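Local coordinates for protein 4-hydroxybutyrate CoA-transferase (Porphyromonas gingivalis, PDB 3EH7) that probably transfers coenzyme A between acyl-CoA thioesters and free carboxylates such as acetate or 4-hydroxybutyrate, at residues E19-H24 with Y179-D184; G157-Q162 with I172-L177; G397-K402 with I414-P419; I317-M322 with N387-V392; G238-M243 with P301-Q306. One frame throughout, in Å; residues are numbered along the deposited sequence.

Contact 1 (E19-H24 with Y179-D184); sequences EEAVKH and YIVMAD
Helix 18-22 approaches the start of strand 179-183 most closely at Ala21 and Tyr179, whose CA atoms lie 6.2 Å apart. The Ala21 methyl lies against the first residues of the strand: CB presses on Val181 CG2 at 3.4 Å, tighter than ordinary carbon contact, and meets Tyr179 CB less closely. Just past the helix, the imidazole of His24 lies alongside the phenol of Tyr179, its plane only 6° from parallel but slid so far that the rings barely overlap; Tyr179 OH stands over the centre of the imidazole, while His24 CD2 lies over a face of the phenol. Both residues turn CG beside the backbone N (chi1 -57° in His24, -56° in Tyr179), and the side chains cross at about a right angle. Glu20 fixes the imidazole from within the helix: His24 NE2 donates to Glu20 OE2 at 3.1 Å, above the carboxylate plane, and Lys23 NZ adds a weak, salt-bridged bond to Glu20 OE1. Ala21 also packs on Ile156 and Val16, and Val181 on Ile156 and Cys43, placing the helix against strands 15-16 and 154-160 and near helix 41-49, at one margin of the six-stranded parallel sheet.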
# COMPACT_ATOMS: atom_id res chain seq x y z
N GLU A 19 40.74 10.93 -6.17
CA GLU A 19 41.47 9.67 -6.11
C GLU A 19 41.88 9.31 -4.67
O GLU A 19 41.75 8.16 -4.24
CB GLU A 19 42.70 9.74 -7.02
CG GLU A 19 43.77 8.68 -6.76
CD GLU A 19 44.78 8.51 -7.90
OE1 GLU A 19 45.97 8.77 -7.66
OE2 GLU A 19 44.38 8.12 -9.03
N GLU A 20 42.43 10.29 -3.95
CA GLU A 20 42.78 10.14 -2.54
C GLU A 20 41.54 9.79 -1.68
O GLU A 20 41.59 8.89 -0.85
CB GLU A 20 43.43 11.43 -2.04
CG GLU A 20 43.75 11.52 -0.55
CD GLU A 20 44.64 10.38 -0.04
OE1 GLU A 20 45.44 9.84 -0.84
OE2 GLU A 20 44.52 10.06 1.17
N ALA A 21 40.43 10.49 -1.91
CA ALA A 21 39.19 10.25 -1.15
C ALA A 21 38.67 8.82 -1.32
O ALA A 21 38.49 8.13 -0.33
CB ALA A 21 38.07 11.29 -1.52
N VAL A 22 38.46 8.36 -2.56
CA VAL A 22 37.81 7.06 -2.78
C VAL A 22 38.71 5.88 -2.37
O VAL A 22 38.23 4.76 -2.16
CB VAL A 22 37.31 6.86 -4.26
CG1 VAL A 22 36.39 7.99 -4.68
CG2 VAL A 22 38.49 6.70 -5.26
N LYS A 23 40.01 6.16 -2.28
CA LYS A 23 41.02 5.20 -1.80
C LYS A 23 40.64 4.54 -0.46
O LYS A 23 41.02 3.40 -0.20
CB LYS A 23 42.35 5.94 -1.64
CG LYS A 23 43.59 5.09 -1.56
CD LYS A 23 44.84 5.94 -1.33
CE LYS A 23 44.83 6.64 0.05
NZ LYS A 23 46.20 7.00 0.54
N HIS A 24 39.90 5.27 0.37
CA HIS A 24 39.53 4.82 1.72
C HIS A 24 38.28 3.96 1.78
O HIS A 24 37.86 3.55 2.86
CB HIS A 24 39.40 6.03 2.66
CG HIS A 24 40.64 6.86 2.71
ND1 HIS A 24 41.75 6.48 3.43
CD2 HIS A 24 40.97 8.02 2.09
CE1 HIS A 24 42.71 7.38 3.27
NE2 HIS A 24 42.26 8.33 2.47
N TYR A 179 36.13 13.37 4.26
CA TYR A 179 36.94 13.97 3.21
C TYR A 179 36.13 14.91 2.37
O TYR A 179 34.93 14.73 2.20
CB TYR A 179 37.58 12.91 2.33
CG TYR A 179 38.38 11.94 3.12
CD1 TYR A 179 39.72 12.19 3.41
CD2 TYR A 179 37.80 10.77 3.60
CE1 TYR A 179 40.47 11.28 4.16
CE2 TYR A 179 38.53 9.86 4.34
CZ TYR A 179 39.86 10.12 4.62
OH TYR A 179 40.57 9.21 5.35
N ILE A 180 36.82 15.93 1.88
CA ILE A 180 36.24 16.93 0.99
C ILE A 180 36.98 16.91 -0.35
O ILE A 180 38.21 17.03 -0.40
CB ILE A 180 36.31 18.34 1.59
CG1 ILE A 180 35.43 18.43 2.83
CG2 ILE A 180 35.85 19.37 0.57
CD1 ILE A 180 35.80 19.63 3.73
N VAL A 181 36.23 16.74 -1.42
CA VAL A 181 36.80 16.76 -2.75
C VAL A 181 36.27 17.98 -3.49
O VAL A 181 35.06 18.09 -3.73
CB VAL A 181 36.42 15.45 -3.47
CG1 VAL A 181 36.85 15.53 -4.94
CG2 VAL A 181 37.04 14.25 -2.75
N MSE A 182 37.15 18.92 -3.84
CA MSE A 182 36.68 20.12 -4.53
C MSE A 182 36.39 19.84 -6.01
O MSE A 182 37.05 19.01 -6.65
CB MSE A 182 37.67 21.30 -4.37
CG MSE A 182 37.92 21.77 -2.90
SE MSE A 182 36.32 22.11 -1.88
CE MSE A 182 35.61 23.53 -3.05
N ALA A 183 35.38 20.51 -6.56
CA ALA A 183 35.06 20.35 -7.98
C ALA A 183 34.44 21.61 -8.60
O ALA A 183 34.01 22.53 -7.91
CB ALA A 183 34.15 19.16 -8.16
N ASP A 184 34.39 21.63 -9.93
CA ASP A 184 33.75 22.73 -10.66
C ASP A 184 33.30 22.22 -12.03
O ASP A 184 34.07 22.17 -12.98
CB ASP A 184 34.71 23.92 -10.78
CG ASP A 184 34.06 25.17 -11.40
OD1 ASP A 184 32.81 25.19 -11.56
OD2 ASP A 184 34.81 26.11 -11.74

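Contact 2 (G157-Q162 with I172-L177); sequences GEINRQ and IHISKL
No ring or amide enters the apolar seam in which Gly157 and Ile159 meet Leu177 and Ile174; the flat groups lie at its outer ends. At one end, the His173 imidazole has Ser175 CA at its edge, in plane, and an edge-to-face partner in Tyr135. Its ND1 accepts twice, from Ser175 N and, at 2.9 Å, from Ser175 OG, both tilted about 30° from the ring plane. At the other end, the Asn160 amide takes Gln162 N above its carbonyl plane, with Asn160 OD1 and Gln162 N 2.9 Å apart, which makes an Asx turn where strand 154-160 finishes. Within the seam Leu177 CD2 rests 4.0 Å from Gly157 CA, a bare alpha carbon that admits the leucine branch close to the strand backbone. The two isoleucines cross at about a right angle and touch by their outer methyls, Ile159 CD1 and Ile174 CD1, 4.1 Å apart. Ile174 reaches this point with CG1 anti to the N (chi1 -167°) and the chain extended beyond it. Ile174, at the start of the 3-10 segment 174-176, and Leu177 just after it thus lie against strand 154-160, alongside Ile180 of strand 179-183, which touches both isoleucines, and Leu127 of strand 122-127, which packs on Leu177.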
# COMPACT_ATOMS: atom_id res chain seq x y z
N GLY A 157 32.32 14.32 0.88
CA GLY A 157 31.55 15.42 0.34
C GLY A 157 32.26 15.99 -0.87
O GLY A 157 33.39 16.46 -0.77
N GLU A 158 31.58 15.95 -2.02
CA GLU A 158 32.14 16.52 -3.25
C GLU A 158 31.56 17.92 -3.41
O GLU A 158 30.41 18.06 -3.83
CB GLU A 158 31.79 15.65 -4.46
CG GLU A 158 32.42 16.11 -5.76
CD GLU A 158 32.41 15.06 -6.85
OE1 GLU A 158 32.92 13.94 -6.62
OE2 GLU A 158 31.88 15.34 -7.95
N ILE A 159 32.34 18.94 -3.07
CA ILE A 159 31.84 20.31 -3.09
C ILE A 159 32.06 20.94 -4.48
O ILE A 159 33.18 21.27 -4.88
CB ILE A 159 32.46 21.19 -1.98
CG1 ILE A 159 32.18 20.56 -0.62
CG2 ILE A 159 31.90 22.59 -2.03
CD1 ILE A 159 32.50 21.50 0.58
N ASN A 160 30.96 21.09 -5.20
CA ASN A 160 31.01 21.59 -6.56
C ASN A 160 30.56 23.06 -6.60
O ASN A 160 29.48 23.43 -6.10
CB ASN A 160 30.13 20.69 -7.43
CG ASN A 160 30.11 21.09 -8.91
OD1 ASN A 160 30.80 22.02 -9.37
ND2 ASN A 160 29.29 20.37 -9.66
N ARG A 161 31.40 23.90 -7.19
CA ARG A 161 31.07 25.33 -7.28
C ARG A 161 29.76 25.52 -8.04
O ARG A 161 29.08 26.52 -7.86
CB ARG A 161 32.15 26.14 -8.00
CG ARG A 161 33.60 25.90 -7.60
CD ARG A 161 33.83 25.82 -6.14
NE ARG A 161 35.22 26.07 -5.78
CZ ARG A 161 36.25 25.28 -6.05
NH1 ARG A 161 37.47 25.65 -5.68
NH2 ARG A 161 36.09 24.12 -6.68
N GLN A 162 29.41 24.55 -8.88
CA GLN A 162 28.22 24.66 -9.71
C GLN A 162 27.01 23.93 -9.16
O GLN A 162 25.94 24.00 -9.77
CB GLN A 162 28.54 24.22 -11.14
CG GLN A 162 29.62 25.08 -11.78
CD GLN A 162 29.74 24.90 -13.27
OE1 GLN A 162 28.72 24.82 -13.96
NE2 GLN A 162 30.98 24.83 -13.77
N ILE A 172 23.97 20.17 5.64
CA ILE A 172 24.82 19.38 6.49
C ILE A 172 26.02 20.24 6.84
O ILE A 172 26.55 20.97 5.98
CB ILE A 172 25.24 18.04 5.81
CG1 ILE A 172 25.95 17.12 6.80
CG2 ILE A 172 26.09 18.29 4.52
CD1 ILE A 172 26.26 15.74 6.24
N HIS A 173 26.44 20.18 8.09
CA HIS A 173 27.61 20.90 8.50
C HIS A 173 28.85 20.22 7.95
O HIS A 173 28.96 19.00 7.97
CB HIS A 173 27.69 20.99 10.01
CG HIS A 173 28.60 22.07 10.48
ND1 HIS A 173 29.94 21.86 10.71
CD2 HIS A 173 28.38 23.38 10.72
CE1 HIS A 173 30.50 23.00 11.09
NE2 HIS A 173 29.56 23.93 11.11
N ILE A 174 29.78 21.05 7.52
CA ILE A 174 30.97 20.62 6.83
C ILE A 174 31.86 19.77 7.72
O ILE A 174 32.67 18.98 7.22
CB ILE A 174 31.72 21.85 6.29
CG1 ILE A 174 32.81 21.46 5.29
CG2 ILE A 174 32.29 22.71 7.44
CD1 ILE A 174 33.25 22.66 4.43
N SER A 175 31.70 19.91 9.04
CA SER A 175 32.48 19.15 10.03
C SER A 175 32.09 17.67 10.02
O SER A 175 32.83 16.84 10.51
CB SER A 175 32.26 19.72 11.45
OG SER A 175 30.96 19.40 11.92
N LYS A 176 30.93 17.33 9.45
CA LYS A 176 30.54 15.93 9.33
C LYS A 176 31.26 15.19 8.19
O LYS A 176 31.12 14.00 8.08
CB LYS A 176 29.04 15.79 9.10
CG LYS A 176 28.18 16.49 10.14
CD LYS A 176 28.37 15.93 11.51
CE LYS A 176 27.73 14.57 11.65
NZ LYS A 176 27.70 14.27 13.11
N LEU A 177 31.99 15.91 7.32
CA LEU A 177 32.63 15.30 6.16
C LEU A 177 34.01 14.77 6.53
O LEU A 177 34.85 15.54 6.99
CB LEU A 177 32.80 16.34 5.06
CG LEU A 177 31.56 17.09 4.62
CD1 LEU A 177 31.93 18.08 3.54
CD2 LEU A 177 30.54 16.10 4.18

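Contact 3 (G397-K402 with I414-P419); sequences GIAQLK and IAIAHP
Ile416, in a type I turn from Ile414 to Ala417, packs the turn on strand 397-400, the outermost strand, within this chain, of the large mixed sheet and the second arm of a beta hairpin with strand 391-394. It buries more surface here than any other residue. Ile416 CG2 lies on the Gly397 backbone, 3.6 Å from Gly397 C and slightly farther from Ile398 N. The longer branch passes Gly397 O to reach the methyl of Ala399, with Ile416 CD1 and Ala399 CB 3.8 Å apart. A chi1 of 66° sets CG1 between the backbone N and carbonyl carbon and places CG2 beside the N. Gly397, with a positive phi of 142°, offers only backbone to the isoleucine, and the turn comes within 5.5 Å, measured from Gly397 CA to Ile416 CA. Ala399 also packs on Ala412 of helix 406-414, and Ile416 on Val392 of the neighbouring strand, so the turn joins the hairpin to helix 406-414, which leads into it. Helix 419-433 follows, N-capped by His418 through Asp420 N. Inside the turn, Ala417 N donates to Ile414 O at 3.0 Å.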
# COMPACT_ATOMS: atom_id res chain seq x y z
N GLY A 397 -8.12 7.73 -24.24
CA GLY A 397 -9.06 8.25 -23.25
C GLY A 397 -8.75 7.90 -21.81
O GLY A 397 -7.63 7.54 -21.46
N ILE A 398 -9.76 8.01 -20.97
CA ILE A 398 -9.60 7.99 -19.53
C ILE A 398 -10.44 6.83 -18.99
O ILE A 398 -11.59 6.67 -19.44
CB ILE A 398 -10.14 9.33 -18.90
CG1 ILE A 398 -9.29 10.54 -19.34
CG2 ILE A 398 -10.18 9.25 -17.40
CD1 ILE A 398 -10.04 11.89 -19.27
N ALA A 399 -9.89 6.05 -18.06
CA ALA A 399 -10.68 5.05 -17.31
C ALA A 399 -10.51 5.27 -15.82
O ALA A 399 -9.39 5.50 -15.38
CB ALA A 399 -10.22 3.64 -17.67
N GLN A 400 -11.60 5.25 -15.05
CA GLN A 400 -11.47 5.21 -13.59
C GLN A 400 -11.87 3.82 -13.09
O GLN A 400 -12.98 3.37 -13.33
CB GLN A 400 -12.27 6.32 -12.88
CG GLN A 400 -11.99 6.39 -11.31
CD GLN A 400 -12.66 7.61 -10.61
OE1 GLN A 400 -13.70 8.10 -11.08
NE2 GLN A 400 -12.06 8.09 -9.49
N LEU A 401 -10.94 3.14 -12.42
CA LEU A 401 -11.12 1.72 -12.07
C LEU A 401 -11.68 1.51 -10.68
O LEU A 401 -12.21 0.45 -10.38
CB LEU A 401 -9.79 0.98 -12.19
CG LEU A 401 -9.07 1.06 -13.54
CD1 LEU A 401 -7.83 0.16 -13.49
CD2 LEU A 401 -9.99 0.63 -14.71
N LYS A 402 -11.53 2.51 -9.81
CA LYS A 402 -11.97 2.38 -8.42
C LYS A 402 -13.46 2.20 -8.36
O LYS A 402 -14.18 3.01 -8.90
CB LYS A 402 -11.58 3.61 -7.59
CG LYS A 402 -10.13 3.63 -7.20
CD LYS A 402 -9.90 4.42 -5.88
CE LYS A 402 -8.79 3.78 -5.06
NZ LYS A 402 -8.25 4.68 -3.99
N ILE A 414 -10.18 -1.84 -22.05
CA ILE A 414 -10.21 -2.23 -23.45
C ILE A 414 -10.54 -1.03 -24.32
O ILE A 414 -9.90 -0.82 -25.34
CB ILE A 414 -11.19 -3.39 -23.71
CG1 ILE A 414 -10.60 -4.71 -23.16
CG2 ILE A 414 -11.46 -3.55 -25.18
CD1 ILE A 414 -11.58 -5.85 -23.12
N ALA A 415 -11.48 -0.21 -23.86
CA ALA A 415 -11.90 0.96 -24.62
C ALA A 415 -10.80 2.00 -24.76
O ALA A 415 -10.86 2.82 -25.67
CB ALA A 415 -13.16 1.59 -24.00
N ILE A 416 -9.77 1.96 -23.91
CA ILE A 416 -8.63 2.87 -24.05
C ILE A 416 -7.34 2.18 -24.52
O ILE A 416 -6.29 2.80 -24.65
CB ILE A 416 -8.41 3.73 -22.78
CG1 ILE A 416 -7.99 2.91 -21.56
CG2 ILE A 416 -9.70 4.47 -22.44
CD1 ILE A 416 -7.58 3.78 -20.35
N ALA A 417 -7.46 0.90 -24.86
CA ALA A 417 -6.38 0.18 -25.49
C ALA A 417 -6.32 0.57 -26.97
O ALA A 417 -7.29 1.08 -27.54
CB ALA A 417 -6.57 -1.33 -25.29
N HIS A 418 -5.18 0.34 -27.58
CA HIS A 418 -5.07 0.51 -29.03
C HIS A 418 -6.07 -0.39 -29.75
O HIS A 418 -6.26 -1.55 -29.37
CB HIS A 418 -3.67 0.18 -29.50
CG HIS A 418 -3.35 0.72 -30.85
ND1 HIS A 418 -3.92 0.22 -32.00
CD2 HIS A 418 -2.56 1.75 -31.23
CE1 HIS A 418 -3.47 0.91 -33.04
NE2 HIS A 418 -2.65 1.85 -32.59
N PRO A 419 -6.75 0.14 -30.78
CA PRO A 419 -7.69 -0.65 -31.58
C PRO A 419 -7.12 -1.99 -32.08
O PRO A 419 -7.84 -2.96 -32.17
CB PRO A 419 -8.00 0.27 -32.76
CG PRO A 419 -7.82 1.65 -32.20
CD PRO A 419 -6.80 1.57 -31.11

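Contact 4 (I317-M322 with N387-V392); sequences IEIDLM and NEVDYV
Ile319 and Val392 reach toward each other tip to tip: in Ile319 CG1 lies anti to the backbone N (chi1 176°) and the chain runs on extended, while a chi1 of 174° in Val392 leaves CG2 opposite the carbonyl carbon and facing the isoleucine. The contact joins two sheets of the C-terminal half, the small four-stranded mixed sheet that holds strand 318-320 and the large one that holds strand 391-394. Its span is wide, with Ile319 CA and Val392 CA 9.0 Å apart, so side chains alone bridge it. Ile319 CD1 does all the touching from its side, meeting Val392 CG2 at 3.7 Å and, more loosely, Val389 CG2 at 4.3 Å. Nothing polar crosses between the segments. Ile319 is held in place by backbone bonds to Arg371 and Val373, next to a classic beta bulge in which Ile317 and Glu318 both face Val326. On the other side Val389 also packs on Leu401 and Arg409. Asp390 ties the same loop down through Ser356 N and Gln400 NE2, while Glu388 forms salt bridges with Arg346 of its own chain and Arg346 of the second subunit, so the region borders the dimer interface. Strand 318-320 ends in an Asx turn: Asp320 OD1 accepts from Met322 N at 3.0 Å, and the donor stands 57° out of the carboxylate plane.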
# COMPACT_ATOMS: atom_id res chain seq x y z
N ILE A 317 5.02 0.32 -17.21
CA ILE A 317 5.34 -0.50 -18.38
C ILE A 317 4.09 -1.18 -18.90
O ILE A 317 3.84 -1.21 -20.10
CB ILE A 317 6.39 -1.61 -18.03
CG1 ILE A 317 7.68 -0.98 -17.52
CG2 ILE A 317 6.67 -2.57 -19.22
CD1 ILE A 317 8.27 0.11 -18.42
N GLU A 318 3.31 -1.76 -17.99
CA GLU A 318 2.06 -2.42 -18.41
C GLU A 318 1.05 -2.45 -17.27
O GLU A 318 1.41 -2.32 -16.09
CB GLU A 318 2.32 -3.83 -18.96
CG GLU A 318 2.86 -4.80 -17.93
CD GLU A 318 3.21 -6.20 -18.47
OE1 GLU A 318 2.91 -6.54 -19.64
OE2 GLU A 318 3.77 -6.98 -17.67
N ILE A 319 -0.20 -2.59 -17.67
CA ILE A 319 -1.32 -2.76 -16.75
C ILE A 319 -2.22 -3.87 -17.29
O ILE A 319 -2.50 -3.94 -18.51
CB ILE A 319 -2.09 -1.45 -16.50
CG1 ILE A 319 -3.31 -1.72 -15.61
CG2 ILE A 319 -2.60 -0.86 -17.78
CD1 ILE A 319 -3.86 -0.51 -14.97
N ASP A 320 -2.60 -4.79 -16.41
CA ASP A 320 -3.43 -5.89 -16.85
C ASP A 320 -4.90 -5.52 -16.74
O ASP A 320 -5.24 -4.46 -16.22
CB ASP A 320 -3.07 -7.23 -16.19
CG ASP A 320 -3.52 -7.36 -14.74
OD1 ASP A 320 -4.25 -6.50 -14.22
OD2 ASP A 320 -3.12 -8.37 -14.13
N LEU A 321 -5.75 -6.39 -17.24
CA LEU A 321 -7.18 -6.09 -17.31
C LEU A 321 -7.87 -5.98 -15.94
O LEU A 321 -9.03 -5.55 -15.87
CB LEU A 321 -7.89 -7.13 -18.19
CG LEU A 321 -7.60 -6.99 -19.68
CD1 LEU A 321 -8.30 -8.07 -20.48
CD2 LEU A 321 -7.97 -5.60 -20.20
N MSE A 322 -7.19 -6.40 -14.87
CA MSE A 322 -7.73 -6.28 -13.50
C MSE A 322 -7.33 -4.97 -12.88
O MSE A 322 -7.89 -4.55 -11.87
CB MSE A 322 -7.23 -7.43 -12.62
CG MSE A 322 -7.69 -8.79 -13.09
SE MSE A 322 -7.25 -10.15 -11.80
CE MSE A 322 -5.34 -9.80 -11.61
N ASN A 387 -6.12 -3.22 -6.23
CA ASN A 387 -7.02 -2.61 -5.24
C ASN A 387 -6.77 -1.13 -5.04
O ASN A 387 -7.60 -0.49 -4.43
CB ASN A 387 -6.95 -3.31 -3.86
CG ASN A 387 -7.49 -4.75 -3.89
OD1 ASN A 387 -8.00 -5.21 -4.91
ND2 ASN A 387 -7.39 -5.45 -2.78
N GLU A 388 -5.64 -0.59 -5.50
CA GLU A 388 -5.39 0.84 -5.30
C GLU A 388 -5.33 1.73 -6.54
O GLU A 388 -5.33 2.95 -6.43
CB GLU A 388 -4.15 1.07 -4.44
CG GLU A 388 -2.91 0.37 -4.88
CD GLU A 388 -1.86 0.37 -3.81
OE1 GLU A 388 -2.04 1.19 -2.88
OE2 GLU A 388 -0.86 -0.41 -3.94
N VAL A 389 -5.31 1.12 -7.73
CA VAL A 389 -5.22 1.91 -8.96
C VAL A 389 -6.48 2.78 -9.06
O VAL A 389 -7.55 2.34 -8.63
CB VAL A 389 -5.03 0.96 -10.16
CG1 VAL A 389 -6.23 -0.03 -10.24
CG2 VAL A 389 -4.84 1.76 -11.47
N ASP A 390 -6.37 4.00 -9.59
CA ASP A 390 -7.47 4.95 -9.62
C ASP A 390 -7.80 5.22 -11.11
O ASP A 390 -8.51 4.42 -11.72
CB ASP A 390 -7.02 6.19 -8.83
CG ASP A 390 -8.08 7.23 -8.65
OD1 ASP A 390 -9.23 6.96 -9.04
OD2 ASP A 390 -7.73 8.31 -8.08
N TYR A 391 -7.24 6.27 -11.71
CA TYR A 391 -7.36 6.57 -13.14
C TYR A 391 -6.25 5.97 -13.97
O TYR A 391 -5.06 5.93 -13.56
CB TYR A 391 -7.32 8.07 -13.39
CG TYR A 391 -8.49 8.86 -12.86
CD1 TYR A 391 -8.43 9.41 -11.58
CD2 TYR A 391 -9.61 9.10 -13.63
CE1 TYR A 391 -9.49 10.15 -11.06
CE2 TYR A 391 -10.69 9.86 -13.14
CZ TYR A 391 -10.61 10.38 -11.85
OH TYR A 391 -11.61 11.11 -11.33
N VAL A 392 -6.61 5.54 -15.16
CA VAL A 392 -5.65 5.13 -16.16
C VAL A 392 -5.92 5.94 -17.40
O VAL A 392 -7.08 6.09 -17.80
CB VAL A 392 -5.75 3.62 -16.47
CG1 VAL A 392 -4.82 3.24 -17.63
CG2 VAL A 392 -5.44 2.78 -15.20

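Contact 5 (G238-M243 with P301-Q306); sequences GIHTEM and PRVIAQ
His240 meets Val303 and Ile304 with the outer corner of its imidazole, where strand 238-240 of the large mixed sheet is covered by the short helix 301-304. His240 CE1 lies 4.0 Å from Val303 CG1, and His240 NE2 lies 4.1 Å from Ile304 CG1. Both carbons approach the ring obliquely, and each aliphatic side chain crosses the histidine at about a right angle. The ring reaches them because CG is anti to the backbone N (chi1 -177°), which carries it out from the strand toward the helix. Its rotation is fixed by a polar bond just beyond the pair: NE2 is hydrogen-bonded to the backbone O of Val298, at the end of the preceding helix 295-298. Tyr344 of helix 341-350 packs on both His240 and Ile304. Farther out, the strand is set by backbone hydrogen bonding of His240 with Leu216 of the neighbouring strand 215-217, and helix 301-304 by Ala305 N to Pro301 O. The start of the helix also meets the second subunit: Arg302 makes a cation-pi contact with Trp350 of that subunit, against which Pro301 also packs, and its guanidinium is salt-bridged to Asp300 of its own chain. Past His240 the chain bends where Thr241 OG1 donates to Met243 O at 2.9 Å, from 40° above the carbonyl plane.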
# COMPACT_ATOMS: atom_id res chain seq x y z
N GLY A 238 -0.32 23.99 -7.13
CA GLY A 238 0.81 23.86 -6.22
C GLY A 238 1.62 22.62 -6.52
O GLY A 238 1.18 21.74 -7.28
N ILE A 239 2.81 22.55 -5.94
CA ILE A 239 3.70 21.41 -6.14
C ILE A 239 4.08 20.70 -4.82
O ILE A 239 4.62 21.30 -3.89
CB ILE A 239 4.99 21.84 -6.87
CG1 ILE A 239 4.68 22.27 -8.31
CG2 ILE A 239 6.05 20.73 -6.82
CD1 ILE A 239 4.23 21.13 -9.21
N HIS A 240 3.78 19.40 -4.77
CA HIS A 240 4.31 18.50 -3.76
C HIS A 240 4.58 17.19 -4.48
O HIS A 240 3.66 16.39 -4.77
CB HIS A 240 3.41 18.33 -2.54
CG HIS A 240 4.02 17.44 -1.48
ND1 HIS A 240 4.38 17.90 -0.23
CD2 HIS A 240 4.37 16.14 -1.51
CE1 HIS A 240 4.91 16.91 0.46
NE2 HIS A 240 4.92 15.83 -0.29
N THR A 241 5.85 17.03 -4.81
CA THR A 241 6.25 16.11 -5.84
C THR A 241 7.53 15.38 -5.45
O THR A 241 8.28 15.80 -4.58
CB THR A 241 6.45 16.88 -7.15
OG1 THR A 241 6.54 15.95 -8.24
CG2 THR A 241 7.72 17.82 -7.07
N GLU A 242 7.77 14.25 -6.07
CA GLU A 242 9.03 13.58 -5.84
C GLU A 242 10.15 14.42 -6.47
O GLU A 242 11.21 14.68 -5.86
CB GLU A 242 9.03 12.17 -6.41
CG GLU A 242 10.22 11.34 -5.91
CD GLU A 242 10.18 9.91 -6.40
OE1 GLU A 242 9.25 9.20 -5.98
OE2 GLU A 242 11.06 9.52 -7.21
N MSE A 243 9.92 14.84 -7.70
CA MSE A 243 10.86 15.72 -8.38
C MSE A 243 10.11 16.63 -9.33
O MSE A 243 9.00 16.36 -9.69
CB MSE A 243 11.93 14.90 -9.12
CG MSE A 243 11.40 14.02 -10.22
SE MSE A 243 11.30 14.86 -11.98
CE MSE A 243 13.19 15.12 -12.36
N PRO A 301 3.19 8.72 2.50
CA PRO A 301 1.76 8.91 2.17
C PRO A 301 1.00 9.80 3.16
O PRO A 301 0.13 10.55 2.77
CB PRO A 301 1.24 7.49 2.14
CG PRO A 301 2.43 6.67 1.66
CD PRO A 301 3.57 7.30 2.44
N ARG A 302 1.35 9.73 4.45
CA ARG A 302 0.70 10.57 5.46
C ARG A 302 1.03 12.06 5.33
O ARG A 302 0.26 12.89 5.75
CB ARG A 302 1.05 10.08 6.86
CG ARG A 302 0.61 8.63 7.09
CD ARG A 302 1.33 8.03 8.27
NE ARG A 302 2.76 7.94 8.03
CZ ARG A 302 3.62 7.42 8.91
NH1 ARG A 302 3.20 6.98 10.08
NH2 ARG A 302 4.92 7.38 8.63
N VAL A 303 2.18 12.38 4.75
CA VAL A 303 2.56 13.78 4.52
C VAL A 303 1.96 14.26 3.22
O VAL A 303 1.40 15.36 3.14
CB VAL A 303 4.09 13.97 4.48
CG1 VAL A 303 4.43 15.41 4.10
CG2 VAL A 303 4.70 13.58 5.85
N ILE A 304 2.09 13.44 2.18
CA ILE A 304 1.47 13.73 0.91
C ILE A 304 -0.01 14.05 1.15
O ILE A 304 -0.53 15.06 0.62
CB ILE A 304 1.57 12.54 -0.10
CG1 ILE A 304 3.04 12.24 -0.47
CG2 ILE A 304 0.78 12.85 -1.37
CD1 ILE A 304 3.28 10.86 -1.08
N ALA A 305 -0.68 13.21 1.93
CA ALA A 305 -2.13 13.37 2.22
C ALA A 305 -2.55 14.71 2.82
O ALA A 305 -3.74 15.09 2.75
CB ALA A 305 -2.62 12.25 3.15
N GLN A 306 -1.62 15.41 3.45
CA GLN A 306 -1.93 16.68 4.07
C GLN A 306 -2.09 17.82 3.05
O GLN A 306 -2.50 18.91 3.43
CB GLN A 306 -0.85 17.07 5.07
CG GLN A 306 -0.84 16.18 6.31
CD GLN A 306 0.41 16.37 7.16
OE1 GLN A 306 1.20 15.43 7.33
NE2 GLN A 306 0.56 17.53 7.76

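From the N terminus, contact 1 closes the longest loop, bringing residues 19-24 to strand 179-183 across most of the N-terminal half. Contact 2 is nested inside it, a short return that brings residues 172-177 onto strand 154-160, the neighbour of 179-183 in the parallel sheet. Contact 5 follows and lies closest of the five to the centre of the chain in space, joining strand 238-240 to helix 301-304. Contact 4 then opens at 317 and closes at 392, and contact 3 opens five residues later; the two abut through the hairpin of strands 391-394 and 397-400. Contacts 3, 4 and 5 all reach the large mixed sheet. No loops cross, and contacts 1 and 3 lie about 52 Å apart between centres.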